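Local coordinates for uncharacterized protein (PDB 5AZ0) that probably reduces aldehyde or ketone groups with a nicotinamide cofactor, as an aldo-keto reductase of the silkworm, at residues D129-V134 against G167-I172; V134-P139 against R158-V163. All blocks are in the same frame, centred on the assembly; numbering follows the deposited sequence. Where two conformers were deposited one is given.

Interaction 1: D129-V134 against G167-I172; sequences DHVNLV and GLTKAI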
ATOM      1  N   ASP A 129     -12.120   5.429  16.409  1.00 18.34           N
ATOM      2  CA  ASP A 129     -12.904   6.633  16.067  0.50 19.80           C
ATOM      3  C   ASP A 129     -12.678   6.994  14.608  1.00 22.42           C
ATOM      4  O   ASP A 129     -13.604   7.328  13.905  1.00 25.12           O
ATOM      5  CB  ASP A 129     -12.434   7.835  16.904  0.50 19.26           C
ATOM      6  CG  ASP A 129     -13.156   9.162  16.562  0.50 19.16           C
ATOM      7  OD1 ASP A 129     -14.343   9.260  16.987  0.50 18.15           O
ATOM      8  OD2 ASP A 129     -12.511  10.116  15.953  0.50 16.87           O
ATOM      9  N   HIS A 130     -11.384   6.977  14.204  1.00 20.64           N
ATOM     10  CA  HIS A 130     -10.956   7.396  12.879  1.00 21.02           C
ATOM     11  C   HIS A 130      -9.735   6.662  12.446  1.00 18.26           C
ATOM     12  O   HIS A 130      -8.990   6.108  13.256  1.00 18.11           O
ATOM     13  CB  HIS A 130     -10.692   8.905  12.813  1.00 21.67           C
ATOM     14  CG  HIS A 130      -9.655   9.351  13.789  1.00 22.15           C
ATOM     15  ND1 HIS A 130      -9.986   9.816  15.054  1.00 23.96           N
ATOM     16  CD2 HIS A 130      -8.303   9.353  13.724  1.00 22.37           C
ATOM     17  CE1 HIS A 130      -8.866  10.093  15.711  1.00 24.54           C
ATOM     18  NE2 HIS A 130      -7.838   9.854  14.919  1.00 22.90           N
ATOM     19  N   VAL A 131      -9.559   6.583  11.132  1.00 18.68           N
ATOM     20  CA  VAL A 131      -8.291   6.175  10.563  1.00 18.65           C
ATOM     21  C   VAL A 131      -7.505   7.429  10.217  1.00 17.55           C
ATOM     22  O   VAL A 131      -8.071   8.520  10.139  1.00 18.36           O
ATOM     23  CB  VAL A 131      -8.409   5.282   9.298  1.00 18.98           C
ATOM     24  CG1 VAL A 131      -8.758   3.811   9.676  1.00 19.95           C
ATOM     25  CG2 VAL A 131      -9.388   5.833   8.263  1.00 17.38           C
ATOM     26  N   ASN A 132      -6.212   7.244  10.002  1.00 16.90           N
ATOM     27  CA  ASN A 132      -5.350   8.325   9.517  1.00 19.36           C
ATOM     28  C   ASN A 132      -5.482   8.504   8.006  1.00 19.41           C
ATOM     29  O   ASN A 132      -5.298   9.621   7.522  1.00 18.02           O
ATOM     30  CB  ASN A 132      -3.900   8.092   9.846  1.00 19.67           C
ATOM     31  CG  ASN A 132      -3.696   8.005  11.359  1.00 20.88           C
ATOM     32  OD1 ASN A 132      -3.984   6.945  11.962  1.00 16.51           O
ATOM     33  ND2 ASN A 132      -3.260   9.131  11.974  1.00 17.96           N
ATOM     34  N   LEU A 133      -5.784   7.415   7.302  1.00 17.30           N
ATOM     35  CA  LEU A 133      -5.895   7.486   5.865  1.00 19.63           C
ATOM     36  C   LEU A 133      -6.913   6.433   5.378  1.00 19.11           C
ATOM     37  O   LEU A 133      -6.874   5.293   5.835  1.00 17.36           O
ATOM     38  CB  LEU A 133      -4.498   7.270   5.243  1.00 18.59           C
ATOM     39  CG  LEU A 133      -4.473   7.158   3.711  1.00 17.82           C
ATOM     40  CD1 LEU A 133      -4.886   8.494   3.061  1.00 17.44           C
ATOM     41  CD2 LEU A 133      -3.041   6.800   3.314  1.00 17.23           C
ATOM     42  N   VAL A 134      -7.804   6.807   4.455  1.00 19.39           N
ATOM     43  CA  VAL A 134      -8.610   5.801   3.771  1.00 18.25           C
ATOM     44  C   VAL A 134      -8.442   5.957   2.256  1.00 19.25           C
ATOM     45  O   VAL A 134      -8.491   7.082   1.749  1.00 18.45           O
ATOM     46  CB  VAL A 134     -10.062   5.872   4.250  1.00 18.52           C
ATOM     47  CG1 VAL A 134     -10.755   7.163   3.862  1.00 18.23           C
ATOM     48  CG2 VAL A 134     -10.874   4.689   3.719  1.00 19.01           C
ATOM     49  N   GLY A 167     -14.982  13.378   9.839  1.00 20.96           N
ATOM     50  CA  GLY A 167     -13.948  13.098  10.889  1.00 18.10           C
ATOM     51  C   GLY A 167     -13.737  11.604  11.013  1.00 17.63           C
ATOM     52  O   GLY A 167     -13.142  11.185  11.944  1.00 15.13           O
ATOM     53  N   LEU A 168     -14.197  10.806  10.030  1.00 17.02           N
ATOM     54  CA  LEU A 168     -14.008   9.368  10.006  1.00 16.95           C
ATOM     55  C   LEU A 168     -12.598   8.970   9.606  1.00 16.99           C
ATOM     56  O   LEU A 168     -12.118   7.818   9.871  1.00 17.48           O
ATOM     57  CB  LEU A 168     -15.077   8.726   9.145  1.00 18.13           C
ATOM     58  CG  LEU A 168     -16.484   8.943   9.707  1.00 18.77           C
ATOM     59  CD1 LEU A 168     -17.440   8.316   8.727  1.00 22.17           C
ATOM     60  CD2 LEU A 168     -16.731   8.348  11.096  1.00 21.05           C
ATOM     61  N   THR A 169     -11.900   9.939   9.025  1.00 16.76           N
ATOM     62  CA  THR A 169     -10.555   9.754   8.584  1.00 17.00           C
ATOM     63  C   THR A 169      -9.895  11.095   8.637  1.00 17.05           C
ATOM     64  O   THR A 169     -10.577  12.138   8.534  1.00 16.77           O
ATOM     65  CB  THR A 169     -10.482   9.192   7.181  1.00 17.47           C
ATOM     66  OG1 THR A 169      -9.131   8.946   6.810  1.00 14.94           O
ATOM     67  CG2 THR A 169     -11.133  10.094   6.165  1.00 15.42           C
ATOM     68  N   LYS A 170      -8.589  11.087   8.806  1.00 17.52           N
ATOM     69  CA  LYS A 170      -7.803  12.361   8.779  1.00 20.69           C
ATOM     70  C   LYS A 170      -7.258  12.619   7.358  1.00 21.19           C
ATOM     71  O   LYS A 170      -6.747  13.658   7.109  1.00 18.95           O
ATOM     72  CB  LYS A 170      -6.610  12.301   9.693  1.00 23.65           C
ATOM     73  CG  LYS A 170      -6.915  12.079  11.163  1.00 26.94           C
ATOM     74  CD  LYS A 170      -7.623  13.292  11.749  1.00 38.08           C
ATOM     75  CE  LYS A 170      -7.090  13.647  13.167  1.00 49.98           C
ATOM     76  NZ  LYS A 170      -7.393  15.061  13.577  1.00 44.99           N
ATOM     77  N   ALA A 171      -7.386  11.659   6.448  1.00 17.45           N
ATOM     78  CA  ALA A 171      -6.908  11.849   5.088  1.00 18.22           C
ATOM     79  C   ALA A 171      -7.579  10.893   4.119  1.00 18.75           C
ATOM     80  O   ALA A 171      -7.931   9.753   4.505  1.00 18.44           O
ATOM     81  CB  ALA A 171      -5.371  11.705   4.989  1.00 18.80           C
ATOM     82  N   ILE A 172      -7.687  11.345   2.857  1.00 18.27           N
ATOM     83  CA  ILE A 172      -8.235  10.517   1.775  1.00 18.12           C
ATOM     84  C   ILE A 172      -7.220  10.395   0.663  1.00 17.91           C
ATOM     85  O   ILE A 172      -6.475  11.367   0.364  1.00 22.69           O
ATOM     86  CB  ILE A 172      -9.622  11.049   1.296  1.00 17.72           C
ATOM     87  CG1 ILE A 172      -9.526  12.529   0.835  1.00 18.26           C
ATOM     88  CG2 ILE A 172     -10.658  10.948   2.401  1.00 17.41           C
ATOM     89  CD1 ILE A 172     -10.779  13.113   0.314  1.00 17.67           C
TER
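Thr169 sets OG1 trans to its own backbone N (chi1 -176°), which places the hydroxyl beside Val131 CG2, whereas His130 holds its ring between backbone N and carbonyl carbon (chi1 58°), with its CD2 near Lys170 CG. The threonine hydroxyl donates to Ala171 O at 2.7 Å from Thr169 OG1, and Val134 N reaches the same Ala171 O at 2.9 Å from the other face of the carbonyl plane, so two donors grip this buried oxygen. Thr169 OG1 also rests 3.4 Å from Val131 CG2, and Thr169 CG2 lies 3.7 Å from Val134 CG1, the two side chains crossing at about a right angle. Here the chain is entering two neighbouring parallel strands of the TIM barrel, 133-136 and 172-175. Ahead of them, Val131 N donates to Leu168 O at 3.1 Å and its carbonyl O accepts from Lys170 N. Gly167, with positive phi, ends the preceding helix in a Schellman motif. Near the start of the two segments Lys170 CE covers one face of the His130 ring, while in one of two conformers of Asp129, whose nearest side-chain atom is about 3 Å from a bound calcium ion, OD2 accepts an in-plane bond from His130 ND1.

Interaction 2: V134-P139 against R158-V163; sequences VLMHWP and RGFEEV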
ATOM      1  N   VAL A 134      -7.804   6.807   4.455  1.00 19.39           N
ATOM      2  CA  VAL A 134      -8.610   5.801   3.771  1.00 18.25           C
ATOM      3  C   VAL A 134      -8.442   5.957   2.256  1.00 19.25           C
ATOM      4  O   VAL A 134      -8.491   7.082   1.749  1.00 18.45           O
ATOM      5  CB  VAL A 134     -10.062   5.872   4.250  1.00 18.52           C
ATOM      6  CG1 VAL A 134     -10.755   7.163   3.862  1.00 18.23           C
ATOM      7  CG2 VAL A 134     -10.874   4.689   3.719  1.00 19.01           C
ATOM      8  N   LEU A 135      -8.282   4.845   1.573  1.00 17.76           N
ATOM      9  CA  LEU A 135      -8.122   4.777   0.121  1.00 20.20           C
ATOM     10  C   LEU A 135      -9.270   4.112  -0.628  1.00 21.27           C
ATOM     11  O   LEU A 135      -9.910   3.169  -0.147  1.00 22.70           O
ATOM     12  CB  LEU A 135      -6.862   3.997  -0.232  1.00 19.98           C
ATOM     13  CG  LEU A 135      -5.598   4.349   0.527  1.00 20.25           C
ATOM     14  CD1 LEU A 135      -4.430   3.417   0.169  1.00 21.39           C
ATOM     15  CD2 LEU A 135      -5.211   5.800   0.281  1.00 20.06           C
ATOM     16  N   MET A 136      -9.475   4.605  -1.836  1.00 21.18           N
ATOM     17  CA  MET A 136     -10.162   3.894  -2.877  1.00 19.43           C
ATOM     18  C   MET A 136      -9.288   2.804  -3.391  1.00 20.57           C
ATOM     19  O   MET A 136      -8.223   3.029  -4.007  1.00 23.16           O
ATOM     20  CB  MET A 136     -10.647   4.865  -3.945  1.00 22.79           C
ATOM     21  CG  MET A 136     -11.727   4.232  -4.870  1.00 21.03           C
ATOM     22  SD  MET A 136     -12.158   5.254  -6.298  1.00 21.72           S
ATOM     23  CE  MET A 136     -12.286   6.931  -5.644  1.00 19.15           C
ATOM     24  N   HIS A 137      -9.607   1.555  -2.987  1.00 20.62           N
ATOM     25  CA  HIS A 137      -8.701   0.433  -3.224  1.00 20.53           C
ATOM     26  C   HIS A 137      -8.382   0.246  -4.734  1.00 21.63           C
ATOM     27  O   HIS A 137      -7.248   0.048  -5.077  1.00 20.45           O
ATOM     28  CB  HIS A 137      -9.259  -0.829  -2.630  1.00 21.47           C
ATOM     29  CG  HIS A 137      -8.234  -1.809  -2.213  1.00 21.22           C
ATOM     30  ND1 HIS A 137      -8.392  -2.590  -1.090  1.00 23.23           N
ATOM     31  CD2 HIS A 137      -7.031  -2.128  -2.731  1.00 23.96           C
ATOM     32  CE1 HIS A 137      -7.326  -3.360  -0.944  1.00 24.21           C
ATOM     33  NE2 HIS A 137      -6.471  -3.087  -1.915  1.00 23.61           N
ATOM     34  N   TRP A 138      -9.405   0.368  -5.586  1.00 23.86           N
ATOM     35  CA  TRP A 138      -9.240   0.359  -7.047  1.00 21.77           C
ATOM     36  C   TRP A 138     -10.197   1.311  -7.644  1.00 20.79           C
ATOM     37  O   TRP A 138     -11.216   1.616  -7.037  1.00 20.11           O
ATOM     38  CB  TRP A 138      -9.515  -1.017  -7.660  1.00 22.50           C
ATOM     39  CG  TRP A 138      -8.543  -2.005  -7.236  1.00 21.30           C
ATOM     40  CD1 TRP A 138      -8.534  -2.681  -6.068  1.00 21.86           C
ATOM     41  CD2 TRP A 138      -7.390  -2.461  -7.976  1.00 25.32           C
ATOM     42  NE1 TRP A 138      -7.448  -3.568  -6.032  1.00 21.75           N
ATOM     43  CE2 TRP A 138      -6.720  -3.416  -7.180  1.00 23.10           C
ATOM     44  CE3 TRP A 138      -6.883  -2.174  -9.246  1.00 27.45           C
ATOM     45  CZ2 TRP A 138      -5.553  -4.056  -7.593  1.00 25.82           C
ATOM     46  CZ3 TRP A 138      -5.695  -2.806  -9.668  1.00 24.17           C
ATOM     47  CH2 TRP A 138      -5.044  -3.735  -8.840  1.00 27.55           C
ATOM     48  N   PRO A 139      -9.893   1.803  -8.863  1.00 21.10           N
ATOM     49  CA  PRO A 139     -10.763   2.753  -9.528  1.00 21.26           C
ATOM     50  C   PRO A 139     -12.058   2.111 -10.128  1.00 21.56           C
ATOM     51  O   PRO A 139     -13.035   2.834 -10.458  1.00 23.81           O
ATOM     52  CB  PRO A 139      -9.827   3.375 -10.597  1.00 22.85           C
ATOM     53  CG  PRO A 139      -8.831   2.352 -10.854  1.00 23.66           C
ATOM     54  CD  PRO A 139      -8.607   1.637  -9.566  1.00 23.49           C
ATOM     55  N   ARG A 158     -16.589  11.853  -4.106  1.00 24.21           N
ATOM     56  CA  ARG A 158     -17.451  12.697  -3.278  1.00 25.28           C
ATOM     57  C   ARG A 158     -17.746  12.056  -1.906  1.00 22.89           C
ATOM     58  O   ARG A 158     -17.846  12.739  -0.920  1.00 23.08           O
ATOM     59  CB  ARG A 158     -18.817  13.047  -3.919  1.00 32.30           C
ATOM     60  CG  ARG A 158     -18.752  13.928  -5.180  1.00 44.55           C
ATOM     61  CD  ARG A 158     -20.127  14.431  -5.781  1.00 52.60           C
ATOM     62  NE  ARG A 158     -20.503  13.759  -7.054  1.00 63.84           N
ATOM     63  CZ  ARG A 158     -19.855  13.872  -8.252  1.00 69.77           C
ATOM     64  NH1 ARG A 158     -18.777  14.648  -8.432  1.00 64.07           N
ATOM     65  NH2 ARG A 158     -20.289  13.173  -9.314  1.00 67.96           N
ATOM     66  N   GLY A 159     -17.954  10.760  -1.888  1.00 20.99           N
ATOM     67  CA  GLY A 159     -18.141  10.017  -0.654  1.00 21.60           C
ATOM     68  C   GLY A 159     -16.868  10.068   0.177  1.00 21.28           C
ATOM     69  O   GLY A 159     -16.968  10.197   1.387  1.00 21.31           O
ATOM     70  N   PHE A 160     -15.678   9.965  -0.439  1.00 19.25           N
ATOM     71  CA  PHE A 160     -14.403  10.105   0.363  1.00 19.40           C
ATOM     72  C   PHE A 160     -14.334  11.505   0.971  1.00 21.29           C
ATOM     73  O   PHE A 160     -14.041  11.648   2.144  1.00 20.10           O
ATOM     74  CB  PHE A 160     -13.148   9.809  -0.470  1.00 20.49           C
ATOM     75  CG  PHE A 160     -12.851   8.362  -0.581  1.00 21.31           C
ATOM     76  CD1 PHE A 160     -13.654   7.532  -1.323  1.00 22.30           C
ATOM     77  CD2 PHE A 160     -11.806   7.821   0.112  1.00 21.83           C
ATOM     78  CE1 PHE A 160     -13.418   6.178  -1.384  1.00 19.28           C
ATOM     79  CE2 PHE A 160     -11.554   6.495   0.053  1.00 21.08           C
ATOM     80  CZ  PHE A 160     -12.390   5.662  -0.658  1.00 21.66           C
ATOM     81  N   GLU A 161     -14.722  12.537   0.215  1.00 20.04           N
ATOM     82  CA  GLU A 161     -14.747  13.898   0.751  1.00 21.33           C
ATOM     83  C   GLU A 161     -15.752  14.051   1.884  1.00 21.27           C
ATOM     84  O   GLU A 161     -15.482  14.806   2.847  1.00 16.96           O
ATOM     85  CB  GLU A 161     -15.002  14.969  -0.379  1.00 20.40           C
ATOM     86  CG  GLU A 161     -13.853  14.964  -1.401  1.00 22.89           C
ATOM     87  CD  GLU A 161     -14.094  15.822  -2.668  1.00 23.48           C
ATOM     88  OE1 GLU A 161     -15.256  16.046  -2.962  1.00 23.91           O
ATOM     89  OE2 GLU A 161     -13.147  16.184  -3.396  1.00 22.07           O
ATOM     90  N   GLU A 162     -16.907  13.356   1.776  1.00 20.67           N
ATOM     91  CA  GLU A 162     -17.900  13.398   2.836  0.50 20.16           C
ATOM     92  C   GLU A 162     -17.359  12.728   4.155  1.00 18.49           C
ATOM     93  O   GLU A 162     -17.560  13.267   5.266  1.00 18.96           O
ATOM     94  CB  GLU A 162     -19.282  12.831   2.324  0.50 21.43           C
ATOM     95  CG  GLU A 162     -20.008  13.747   1.287  0.50 24.16           C
ATOM     96  CD  GLU A 162     -21.141  13.084   0.397  0.50 26.87           C
ATOM     97  OE1 GLU A 162     -21.355  11.849   0.375  0.50 23.34           O
ATOM     98  OE2 GLU A 162     -21.848  13.853  -0.302  0.50 30.79           O
ATOM     99  N   VAL A 163     -16.703  11.593   4.059  1.00 17.23           N
ATOM    100  CA  VAL A 163     -16.267  10.895   5.302  1.00 18.07           C
ATOM    101  C   VAL A 163     -15.118  11.671   5.967  1.00 20.00           C
ATOM    102  O   VAL A 163     -15.009  11.652   7.194  1.00 19.69           O
ATOM    103  CB  VAL A 163     -15.863   9.452   5.093  1.00 18.10           C
ATOM    104  CG1 VAL A 163     -17.097   8.632   4.652  1.00 21.05           C
ATOM    105  CG2 VAL A 163     -14.700   9.266   4.094  1.00 17.05           C
TER
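Strand 134-136 and helix 158-163 run almost exactly antiparallel, at 173°, with their axes 10.0 Å apart at closest approach, and one aromatic side chain, Phe160, spans most of that gap. Its CG stands opposite the carbonyl carbon, beside the backbone N (chi1 -82°), and the ring reaches the strand with its far end, CE2 and CZ, foremost. Val134 O lies near the ring plane at the edge, 3.6 Å from Phe160 CE2. Farther along the strand, Phe160 CZ comes within 3.3 Å of Met136 N, and Phe160 CE2 within 3.4 Å of Leu135 C, so the ring leans on the peptide link itself as well as on side chains. Val134 CG1 packs 3.9 Å from Phe160 CE2, and Met136 CB sits 3.8 Å from Phe160 CZ. Val163, one turn later, adds a looser apolar touch through CG2 to Val134 CG1. An alanine in place of Phe160 would probably strip Val134 CG1 and Met136 CB of the ring they pack on and open a gap between helix and strand. Strand and helix are the first two elements of a beta-alpha-beta unit completed by strand 172-175. Within its own helix, Phe160 meets Trp157 with nearly parallel rings; it also touches Val105 of the neighbouring strand 100-105 and Val115 of helix 112-126, the preceding helix of the barrel.

In the fold
Interactions 1 and 2 have centres 10 Å apart on the same side of the chain's centre and share Val134 on strand 133-136. Along the chain, 129-134 leads into 134-139, then helix 153-165 supplies 158-163, and 167-172 follows, running into strand 172-175; interaction 2 is thus enclosed in sequence by interaction 1. Together they tie one beta-alpha-beta unit of the barrel: interaction 1 aligns the entries of its two parallel strands, and interaction 2 seats the connecting helix on the first. They meet directly where Ile172 CG2 packs 3.5 Å from Phe160 O, and where Leu168 N probably hydrogen-bonds Val163 O, joining the helix end to the returning loop.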